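Local structure of lipopolysaccharide biosynthesis protein wbpB (Thermus thermophilus, 3O9Z) at residues P17-A22 with Y127-L132; V73-I78 with R271-G276; S101-V106 with I184-F189. The protein is an NAD-dependent dehydrogenase of the Gfo/Idh/MocA family that probably oxidises a nucleotide-linked sugar on the route to 2,3-diacetamido-2,3-dideoxy-D-mannuronic acid. All coordinates share one frame; numbering follows the deposited sequence.

All three contacts are largely buried, but they lie at different depths: interaction 3 is centred about 3 Å from the centre of the chain, interaction 1 about 9 Å and interaction 2 about 16 Å, where helix 266-274 runs out into exposed residues. Interactions 1 and 2 reach the same Rossmann sheet and meet where the ring of Y127 packs on Y75 and T273. Their direct contacts are thin and mostly apolar. Interaction 3 instead joins the Rossmann part to helix 186-196 and is rich in polar bonds to NAD and 2-oxoglutarate. H19 of interaction 1 hydrogen-bonds E102 of interaction 3, and both contacts touch the same NAD.

Interaction 1 of 3, residues P17-A22 with Y127-L132; sequences PRHLKA and YTVLQL. With NAD (nicotinamide-adenine-dinucleotide), chain E.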
# COMPACT_ATOMS: atom_id res chain seq x y z
N PRO A 17 16.44 1.76 12.68
CA PRO A 17 17.21 1.03 13.70
C PRO A 17 18.22 1.94 14.41
O PRO A 17 18.64 1.66 15.54
CB PRO A 17 17.92 -0.05 12.89
CG PRO A 17 16.99 -0.29 11.73
CD PRO A 17 16.42 1.07 11.37
N ARG A 18 18.68 3.01 13.76
CA ARG A 18 19.59 3.94 14.42
C ARG A 18 18.87 4.71 15.51
O ARG A 18 19.47 5.05 16.54
CB ARG A 18 20.18 4.94 13.41
CG ARG A 18 21.66 4.80 13.28
CD ARG A 18 22.25 5.79 12.27
NE ARG A 18 22.36 5.19 10.95
CZ ARG A 18 22.80 5.84 9.88
NH1 ARG A 18 23.16 7.12 9.99
NH2 ARG A 18 22.86 5.22 8.70
N HIS A 19 17.58 4.96 15.32
CA HIS A 19 16.76 5.64 16.35
C HIS A 19 16.43 4.69 17.49
O HIS A 19 16.43 5.11 18.64
CB HIS A 19 15.45 6.13 15.73
CG HIS A 19 15.65 7.29 14.80
ND1 HIS A 19 15.49 8.59 15.23
CD2 HIS A 19 16.09 7.36 13.52
CE1 HIS A 19 15.78 9.41 14.23
NE2 HIS A 19 16.18 8.69 13.20
N LEU A 20 16.25 3.41 17.18
CA LEU A 20 16.01 2.43 18.24
C LEU A 20 17.25 2.30 19.08
O LEU A 20 17.13 2.30 20.31
CB LEU A 20 15.72 1.05 17.64
CG LEU A 20 14.40 0.94 16.89
CD1 LEU A 20 14.18 -0.46 16.27
CD2 LEU A 20 13.19 1.32 17.75
N LYS A 21 18.42 2.24 18.44
CA LYS A 21 19.68 2.19 19.18
C LYS A 21 19.84 3.47 20.03
O LYS A 21 20.25 3.39 21.20
CB LYS A 21 20.84 1.92 18.22
CG LYS A 21 22.22 1.94 18.85
CD LYS A 21 23.25 2.23 17.77
CE LYS A 21 24.16 1.05 17.60
NZ LYS A 21 25.43 1.36 18.31
N ALA A 22 19.51 4.65 19.49
CA ALA A 22 19.69 5.90 20.24
C ALA A 22 18.77 5.95 21.47
O ALA A 22 19.16 6.39 22.55
CB ALA A 22 19.40 7.13 19.35
N TYR A 127 12.67 19.70 17.44
CA TYR A 127 14.07 19.47 17.15
C TYR A 127 14.37 18.54 15.99
O TYR A 127 13.45 17.89 15.51
CB TYR A 127 14.79 18.94 18.36
CG TYR A 127 14.64 19.87 19.55
CD1 TYR A 127 15.38 21.03 19.60
CD2 TYR A 127 13.75 19.61 20.57
CE1 TYR A 127 15.27 21.91 20.67
CE2 TYR A 127 13.64 20.48 21.68
CZ TYR A 127 14.41 21.63 21.70
OH TYR A 127 14.33 22.52 22.75
N THR A 128 15.60 18.56 15.49
CA THR A 128 15.92 17.80 14.28
C THR A 128 17.27 17.09 14.35
O THR A 128 18.18 17.43 15.12
CB THR A 128 15.75 18.67 13.01
OG1 THR A 128 15.78 17.89 11.80
CG2 THR A 128 16.83 19.71 12.97
N VAL A 129 17.41 16.03 13.56
CA VAL A 129 18.67 15.28 13.48
C VAL A 129 19.55 15.87 12.36
O VAL A 129 19.24 15.74 11.17
CB VAL A 129 18.41 13.78 13.18
CG1 VAL A 129 19.72 12.98 13.04
CG2 VAL A 129 17.52 13.21 14.26
N LEU A 130 20.62 16.53 12.77
CA LEU A 130 21.61 17.04 11.82
C LEU A 130 22.96 16.53 12.31
O LEU A 130 23.68 17.23 13.03
CB LEU A 130 21.60 18.58 11.80
CG LEU A 130 20.37 19.13 11.08
CD1 LEU A 130 20.01 20.57 11.52
CD2 LEU A 130 20.45 18.96 9.58
N GLN A 131 23.31 15.28 12.02
CA GLN A 131 24.48 14.73 12.68
C GLN A 131 25.79 15.37 12.27
O GLN A 131 26.77 15.16 12.97
CB GLN A 131 24.52 13.21 12.52
CG GLN A 131 24.95 12.70 11.16
CD GLN A 131 23.82 12.21 10.27
OE1 GLN A 131 24.00 11.22 9.53
NE2 GLN A 131 22.64 12.81 10.38
N LEU A 132 25.85 16.07 11.14
CA LEU A 132 27.12 16.73 10.85
C LEU A 132 27.51 17.75 11.92
O LEU A 132 28.70 18.02 12.13
CB LEU A 132 27.10 17.36 9.45
CG LEU A 132 27.03 16.39 8.28
CD1 LEU A 132 27.20 17.17 6.97
CD2 LEU A 132 28.10 15.35 8.43
PA NAD E . 12.59 4.44 4.12
O1A NAD E . 13.54 3.32 4.31
O2A NAD E . 11.78 4.62 2.83
O5B NAD E . 11.63 4.24 5.36
C5B NAD E . 10.54 5.12 5.41
C4B NAD E . 9.48 4.53 6.37
O4B NAD E . 8.42 5.48 6.62
C3B NAD E . 8.80 3.32 5.68
O3B NAD E . 8.89 2.13 6.48
C2B NAD E . 7.36 3.78 5.41
O2B NAD E . 6.38 2.74 5.45
C1B NAD E . 7.21 4.72 6.65
N9A NAD E . 6.05 5.63 6.47
C8A NAD E . 5.35 6.07 5.39
N7A NAD E . 4.34 6.86 5.77
C5A NAD E . 4.33 6.88 7.14
C6A NAD E . 3.50 7.50 8.15
N6A NAD E . 2.41 8.24 7.78
N1A NAD E . 3.91 7.24 9.39
C2A NAD E . 4.94 6.54 9.83
N3A NAD E . 5.71 5.92 8.91
C4A NAD E . 5.42 6.12 7.62
O3 NAD E . 13.36 5.82 4.38
PN NAD E . 14.55 6.19 5.33
O1N NAD E . 15.84 6.18 4.52
O2N NAD E . 14.47 5.39 6.59
O5D NAD E . 14.32 7.75 5.57
C5D NAD E . 13.46 8.03 6.65
C4D NAD E . 13.75 9.49 7.05
O4D NAD E . 15.07 9.48 7.62
C3D NAD E . 13.74 10.52 5.91
O3D NAD E . 13.31 11.78 6.51
C2D NAD E . 15.24 10.64 5.60
O2D NAD E . 15.58 11.92 5.09
C1D NAD E . 15.96 10.37 6.92
N1N NAD E . 17.30 9.81 6.75
C2N NAD E . 18.31 10.34 7.41
C3N NAD E . 19.61 9.89 7.34
C7N NAD E . 20.62 10.66 8.10
O7N NAD E . 20.31 11.36 9.09
N7N NAD E . 21.87 10.44 7.72
C4N NAD E . 19.86 8.78 6.53
C5N NAD E . 18.76 8.19 5.91
C6N NAD E . 17.46 8.69 6.03
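The imidazole of H19 points its CE1 corner at the isopropyl group of V129, and the two side chains meet at a slant, with H19 CE1 4.2 Å from V129 CG2. V129 carries CG1 anti to its backbone N (chi1 178°), which leaves CG2 as the branch that touches. The rotation of the H19 ring is fixed from both nitrogens: ND1 is hydrogen-bonded to Y270 OH and NE2 to E102 OE2, while H266 packs edge-to-face with the ring. Further along, Q131 OE1 lies at the edge of the R18 guanidinium, near its plane, 4.2 Å from R18 NH1, too far for a bond. Q131 uses its amide on the cofactor instead. NAD N7N donates to Q131 OE1 over 2.9 Å at 165°, and Q131 NE2 donates to NAD O7N over 3.0 Å at 166°, so two nearly straight, antiparallel bonds pair amide with amide and hold the carboxamide in one orientation. A leucine here removes both amide partners and would probably leave the nicotinamide carboxamide freer to turn. Helix 16-25 follows the first strand of the sheet, and with the residues after strand 126-128 it borders the nicotinamide end of a Rossmann-fold dinucleotide site.

Interaction 2 of 3, residues V73-I78 with R271-G276; sequences VDYLSI and RKTLAG
The phenol ring of Y75 meets two methyl groups of helix 266-274 near its hydroxyl end, both approaching at a slant to the ring plane. Its two sides are divided between them: on one, Y75 CE1 lies 4.0 Å from T273 CG2, and on the other Y75 CE2 lies 3.8 Å from L274 CD2. The hydroxyl is also close to the threonine, with Y75 OH 3.8 Å from T273 CG2, and it has a weak hydrogen bond to N98 ND2. Y75 and L274 run past one another in opposite directions, and L274 touches with its terminal methyl CD2. The way T273 is turned explains which of its branches does the touching: with OG1 beside the backbone N (chi1 -58°), the hydroxyl bonds back to V269 O within the helix, and CG2 is left for the tyrosine. One turn earlier, Y270 OH bonds to S77 OG, a polar tie between the same strand and helix. The helix then stops in a Schellman motif at G276, whose positive phi of 86° goes with a bond from G276 N to T273 O. Strand 75-78 lies between strands 5-9 and 98-101. Helix 266-274 packs against this Rossmann-fold sheet, whose antiparallel outer strand within the chain, 279-280, follows it.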
# COMPACT_ATOMS: atom_id res chain seq x y z
N VAL A 73 3.54 10.45 26.09
CA VAL A 73 4.92 10.47 25.65
C VAL A 73 5.52 11.90 25.80
O VAL A 73 4.83 12.91 25.62
CB VAL A 73 5.16 9.89 24.20
CG1 VAL A 73 4.81 8.39 24.23
CG2 VAL A 73 4.34 10.63 23.15
N ASP A 74 6.82 11.86 26.01
CA ASP A 74 7.63 13.11 26.05
C ASP A 74 8.04 13.59 24.65
O ASP A 74 8.07 14.80 24.39
CB ASP A 74 8.88 12.81 26.88
CG ASP A 74 8.53 12.49 28.32
OD1 ASP A 74 7.75 13.25 28.93
OD2 ASP A 74 9.05 11.46 28.81
N TYR A 75 8.29 12.64 23.74
CA TYR A 75 8.88 12.94 22.44
C TYR A 75 8.25 12.02 21.37
O TYR A 75 8.05 10.81 21.60
CB TYR A 75 10.37 12.63 22.44
CG TYR A 75 11.20 13.85 22.77
CD1 TYR A 75 11.65 14.69 21.77
CD2 TYR A 75 11.43 14.20 24.09
CE1 TYR A 75 12.39 15.82 22.05
CE2 TYR A 75 12.14 15.34 24.39
CZ TYR A 75 12.61 16.14 23.38
OH TYR A 75 13.33 17.28 23.67
N LEU A 76 7.93 12.63 20.25
CA LEU A 76 7.69 11.85 19.02
C LEU A 76 8.98 11.92 18.20
O LEU A 76 9.30 13.02 17.71
CB LEU A 76 6.48 12.41 18.28
CG LEU A 76 6.11 11.54 17.07
CD1 LEU A 76 5.67 10.12 17.53
CD2 LEU A 76 5.02 12.23 16.35
N SER A 77 9.67 10.80 18.00
CA SER A 77 10.75 10.72 17.01
C SER A 77 10.17 10.39 15.64
O SER A 77 9.30 9.52 15.50
CB SER A 77 11.76 9.65 17.37
OG SER A 77 12.48 9.92 18.58
N ILE A 78 10.67 11.05 14.61
CA ILE A 78 10.00 11.03 13.32
C ILE A 78 11.01 10.61 12.25
O ILE A 78 11.94 11.34 11.91
CB ILE A 78 9.36 12.41 12.96
CG1 ILE A 78 8.21 12.67 13.95
CG2 ILE A 78 8.88 12.53 11.54
CD1 ILE A 78 7.73 14.16 13.96
N ARG A 271 21.18 12.61 22.64
CA ARG A 271 21.69 13.15 23.90
C ARG A 271 21.66 14.68 23.98
O ARG A 271 21.20 15.27 24.96
CB ARG A 271 23.11 12.64 24.13
CG ARG A 271 23.65 13.08 25.48
CD ARG A 271 25.17 12.94 25.60
NE ARG A 271 25.89 13.94 24.81
CZ ARG A 271 26.03 15.22 25.14
NH1 ARG A 271 25.47 15.69 26.25
NH2 ARG A 271 26.72 16.05 24.36
N LYS A 272 22.15 15.34 22.94
CA LYS A 272 22.13 16.80 22.94
C LYS A 272 20.72 17.33 23.04
O LYS A 272 20.47 18.31 23.71
CB LYS A 272 22.78 17.33 21.66
CG LYS A 272 24.29 17.05 21.62
CD LYS A 272 25.00 17.89 20.57
CE LYS A 272 24.66 19.38 20.66
NZ LYS A 272 25.64 20.14 21.51
N THR A 273 19.78 16.66 22.38
CA THR A 273 18.42 17.14 22.33
C THR A 273 17.88 17.09 23.76
O THR A 273 17.22 18.01 24.23
CB THR A 273 17.59 16.28 21.35
OG1 THR A 273 18.24 16.36 20.06
CG2 THR A 273 16.17 16.81 21.23
N LEU A 274 18.14 15.98 24.44
CA LEU A 274 17.49 15.76 25.73
C LEU A 274 18.18 16.66 26.75
O LEU A 274 17.61 16.95 27.80
CB LEU A 274 17.66 14.31 26.17
CG LEU A 274 16.87 13.28 25.34
CD1 LEU A 274 17.03 11.97 26.05
CD2 LEU A 274 15.41 13.64 25.16
N ALA A 275 19.39 17.08 26.43
CA ALA A 275 20.13 17.97 27.32
C ALA A 275 19.85 19.44 27.05
O ALA A 275 20.39 20.30 27.75
CB ALA A 275 21.61 17.69 27.26
N GLY A 276 18.93 19.74 26.15
CA GLY A 276 18.52 21.13 25.90
C GLY A 276 19.45 21.78 24.89
O GLY A 276 19.42 22.99 24.72

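Interaction 3 of 3, residues S101-V106 with I184-F189; sequences SEKPLV and IGIHFF. With NAD (nicotinamide-adenine-dinucleotide), chain E; AKG (2-oxoglutaric acid), chain F.
K103 leaves its backbone with CB 4.0 Å from CG2 of I186, and the two side chains then slide past each other in opposite directions. Its CG turns toward CE1 of the H187 imidazole, and lysine and histidine cross at about a right angle. The next carbon, K103 CD, makes their closest approach, 3.7 Å from H187 NE2, and lies 3.5 Å from C2N of the nicotinamide ring. K103 CE is squeezed against the isoleucine, 3.4 Å from I186 CG2, closer than carbons usually come. Bends at chi2 and chi3 (57° and 63°) curl the chain so that the amine ends between NAD O2D and the keto oxygen. At this tip, K103 NZ lies 2.8 Å from NAD O2D and 2.8 Å from the keto oxygen O5 of 2-oxoglutarate, and a third bond goes to N183 O. The lysine belongs to the Glu-Lys-Pro signature of Gfo/Idh/MocA dehydrogenases, here E102 to P104 with a cis peptide before the proline, placed where the strand 98-101 of the Rossmann fold ends at the active site. H187 NE2 also donates to O5, over 2.8 Å at 145°, from the edge of its ring. The keto oxygen is thus gripped twice, and the keto carbon AKG C2 stands 3.2 Å from NAD C4N, consistent with hydride transfer. P104 CB packs against I186 CG1, an apolar contact next to that of the lysine, while E102 OE1 accepts the backbone N-H of K103 and E102 OE2 is bonded to H266.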
# COMPACT_ATOMS: atom_id res chain seq x y z
N SER A 101 12.70 15.24 14.78
CA SER A 101 12.48 14.78 13.41
C SER A 101 13.80 14.57 12.67
O SER A 101 14.75 15.31 12.83
CB SER A 101 11.70 15.83 12.66
OG SER A 101 11.40 15.45 11.33
N GLU A 102 13.82 13.50 11.87
CA GLU A 102 14.90 13.39 10.88
C GLU A 102 15.00 14.65 10.04
O GLU A 102 14.02 15.38 9.82
CB GLU A 102 14.69 12.15 10.00
CG GLU A 102 15.31 10.90 10.60
CD GLU A 102 16.83 10.93 10.65
OE1 GLU A 102 17.40 11.89 10.01
OE2 GLU A 102 17.46 10.04 11.24
N LYS A 103 16.17 14.81 9.41
CA LYS A 103 16.34 15.82 8.36
C LYS A 103 15.60 15.43 7.08
O LYS A 103 15.30 14.24 6.86
CB LYS A 103 17.83 16.11 8.09
CG LYS A 103 18.76 14.89 7.98
CD LYS A 103 18.41 13.82 6.92
CE LYS A 103 18.45 14.33 5.49
NZ LYS A 103 18.08 13.14 4.61
N PRO A 104 15.24 16.40 6.26
CA PRO A 104 15.16 17.85 6.57
C PRO A 104 14.06 18.01 7.60
O PRO A 104 13.06 17.29 7.54
CB PRO A 104 14.73 18.48 5.23
CG PRO A 104 13.89 17.35 4.57
CD PRO A 104 14.64 16.09 4.95
N LEU A 105 14.20 18.93 8.55
CA LEU A 105 13.16 19.08 9.59
C LEU A 105 11.76 19.21 8.99
O LEU A 105 10.82 18.50 9.42
CB LEU A 105 13.53 20.32 10.46
CG LEU A 105 12.68 20.57 11.72
CD1 LEU A 105 12.54 19.28 12.49
CD2 LEU A 105 13.39 21.64 12.58
N VAL A 106 11.58 20.10 8.02
CA VAL A 106 10.39 20.19 7.19
C VAL A 106 10.82 20.58 5.78
O VAL A 106 12.03 20.80 5.55
CB VAL A 106 9.32 21.20 7.70
CG1 VAL A 106 8.86 20.83 9.13
CG2 VAL A 106 9.92 22.66 7.71
N ILE A 184 19.11 14.84 0.01
CA ILE A 184 20.48 14.53 0.36
C ILE A 184 21.20 15.83 0.71
O ILE A 184 21.89 15.89 1.70
CB ILE A 184 21.17 13.84 -0.81
CG1 ILE A 184 20.39 12.59 -1.24
CG2 ILE A 184 22.61 13.46 -0.39
CD1 ILE A 184 20.28 11.47 -0.20
N GLY A 185 21.00 16.87 -0.08
CA GLY A 185 21.77 18.12 0.10
C GLY A 185 21.56 18.86 1.39
O GLY A 185 22.46 19.59 1.81
N ILE A 186 20.45 18.61 2.09
CA ILE A 186 20.22 19.41 3.30
C ILE A 186 21.37 19.27 4.29
O ILE A 186 21.68 20.21 5.04
CB ILE A 186 18.89 19.03 3.95
CG1 ILE A 186 18.51 20.08 5.02
CG2 ILE A 186 18.88 17.61 4.56
CD1 ILE A 186 17.97 21.32 4.37
N HIS A 187 22.03 18.11 4.34
CA HIS A 187 23.16 17.92 5.23
C HIS A 187 24.20 19.00 4.99
O HIS A 187 24.68 19.58 5.97
CB HIS A 187 23.80 16.55 4.98
CG HIS A 187 23.09 15.40 5.64
ND1 HIS A 187 23.04 15.23 7.01
CD2 HIS A 187 22.44 14.35 5.09
CE1 HIS A 187 22.39 14.11 7.28
NE2 HIS A 187 21.99 13.57 6.14
N PHE A 188 24.60 19.17 3.75
CA PHE A 188 25.66 20.14 3.51
C PHE A 188 25.16 21.58 3.46
O PHE A 188 25.95 22.46 3.86
CB PHE A 188 26.59 19.75 2.35
CG PHE A 188 26.03 19.97 0.97
CD1 PHE A 188 25.55 18.91 0.24
CD2 PHE A 188 26.04 21.24 0.39
CE1 PHE A 188 25.04 19.09 -1.02
CE2 PHE A 188 25.53 21.42 -0.87
CZ PHE A 188 25.02 20.34 -1.56
N PHE A 189 23.94 21.85 2.99
CA PHE A 189 23.42 23.22 3.08
C PHE A 189 23.41 23.62 4.56
O PHE A 189 23.75 24.77 4.92
CB PHE A 189 22.10 23.44 2.34
CG PHE A 189 22.25 23.31 0.85
CD1 PHE A 189 23.04 24.18 0.12
CD2 PHE A 189 21.59 22.30 0.18
CE1 PHE A 189 23.19 24.02 -1.24
CE2 PHE A 189 21.70 22.17 -1.19
CZ PHE A 189 22.53 23.00 -1.90
PA NAD E . 12.59 4.44 4.12
O1A NAD E . 13.54 3.32 4.31
O2A NAD E . 11.78 4.62 2.83
O5B NAD E . 11.63 4.24 5.36
C5B NAD E . 10.54 5.12 5.41
C4B NAD E . 9.48 4.53 6.37
O4B NAD E . 8.42 5.48 6.62
C3B NAD E . 8.80 3.32 5.68
O3B NAD E . 8.89 2.13 6.48
C2B NAD E . 7.36 3.78 5.41
O2B NAD E . 6.38 2.74 5.45
C1B NAD E . 7.21 4.72 6.65
N9A NAD E . 6.05 5.63 6.47
C8A NAD E . 5.35 6.07 5.39
N7A NAD E . 4.34 6.86 5.77
C5A NAD E . 4.33 6.88 7.14
C6A NAD E . 3.50 7.50 8.15
N6A NAD E . 2.41 8.24 7.78
N1A NAD E . 3.91 7.24 9.39
C2A NAD E . 4.94 6.54 9.83
N3A NAD E . 5.71 5.92 8.91
C4A NAD E . 5.42 6.12 7.62
O3 NAD E . 13.36 5.82 4.38
PN NAD E . 14.55 6.19 5.33
O1N NAD E . 15.84 6.18 4.52
O2N NAD E . 14.47 5.39 6.59
O5D NAD E . 14.32 7.75 5.57
C5D NAD E . 13.46 8.03 6.65
C4D NAD E . 13.75 9.49 7.05
O4D NAD E . 15.07 9.48 7.62
C3D NAD E . 13.74 10.52 5.91
O3D NAD E . 13.31 11.78 6.51
C2D NAD E . 15.24 10.64 5.60
O2D NAD E . 15.58 11.92 5.09
C1D NAD E . 15.96 10.37 6.92
N1N NAD E . 17.30 9.81 6.75
C2N NAD E . 18.31 10.34 7.41
C3N NAD E . 19.61 9.89 7.34
C7N NAD E . 20.62 10.66 8.10
O7N NAD E . 20.31 11.36 9.09
N7N NAD E . 21.87 10.44 7.72
C4N NAD E . 19.86 8.78 6.53
C5N NAD E . 18.76 8.19 5.91
C6N NAD E . 17.46 8.69 6.03
C1 AKG F . 19.74 10.06 3.31
O1 AKG F . 19.99 9.07 2.57
O2 AKG F . 18.59 10.50 3.45
C2 AKG F . 20.75 10.68 4.14
O5 AKG F . 20.43 11.64 4.85
C3 AKG F . 22.17 10.19 4.12
C4 AKG F . 22.95 11.04 3.12
C5 AKG F . 24.35 10.55 2.86
O3 AKG F . 24.54 9.34 2.64
O4 AKG F . 25.29 11.35 2.88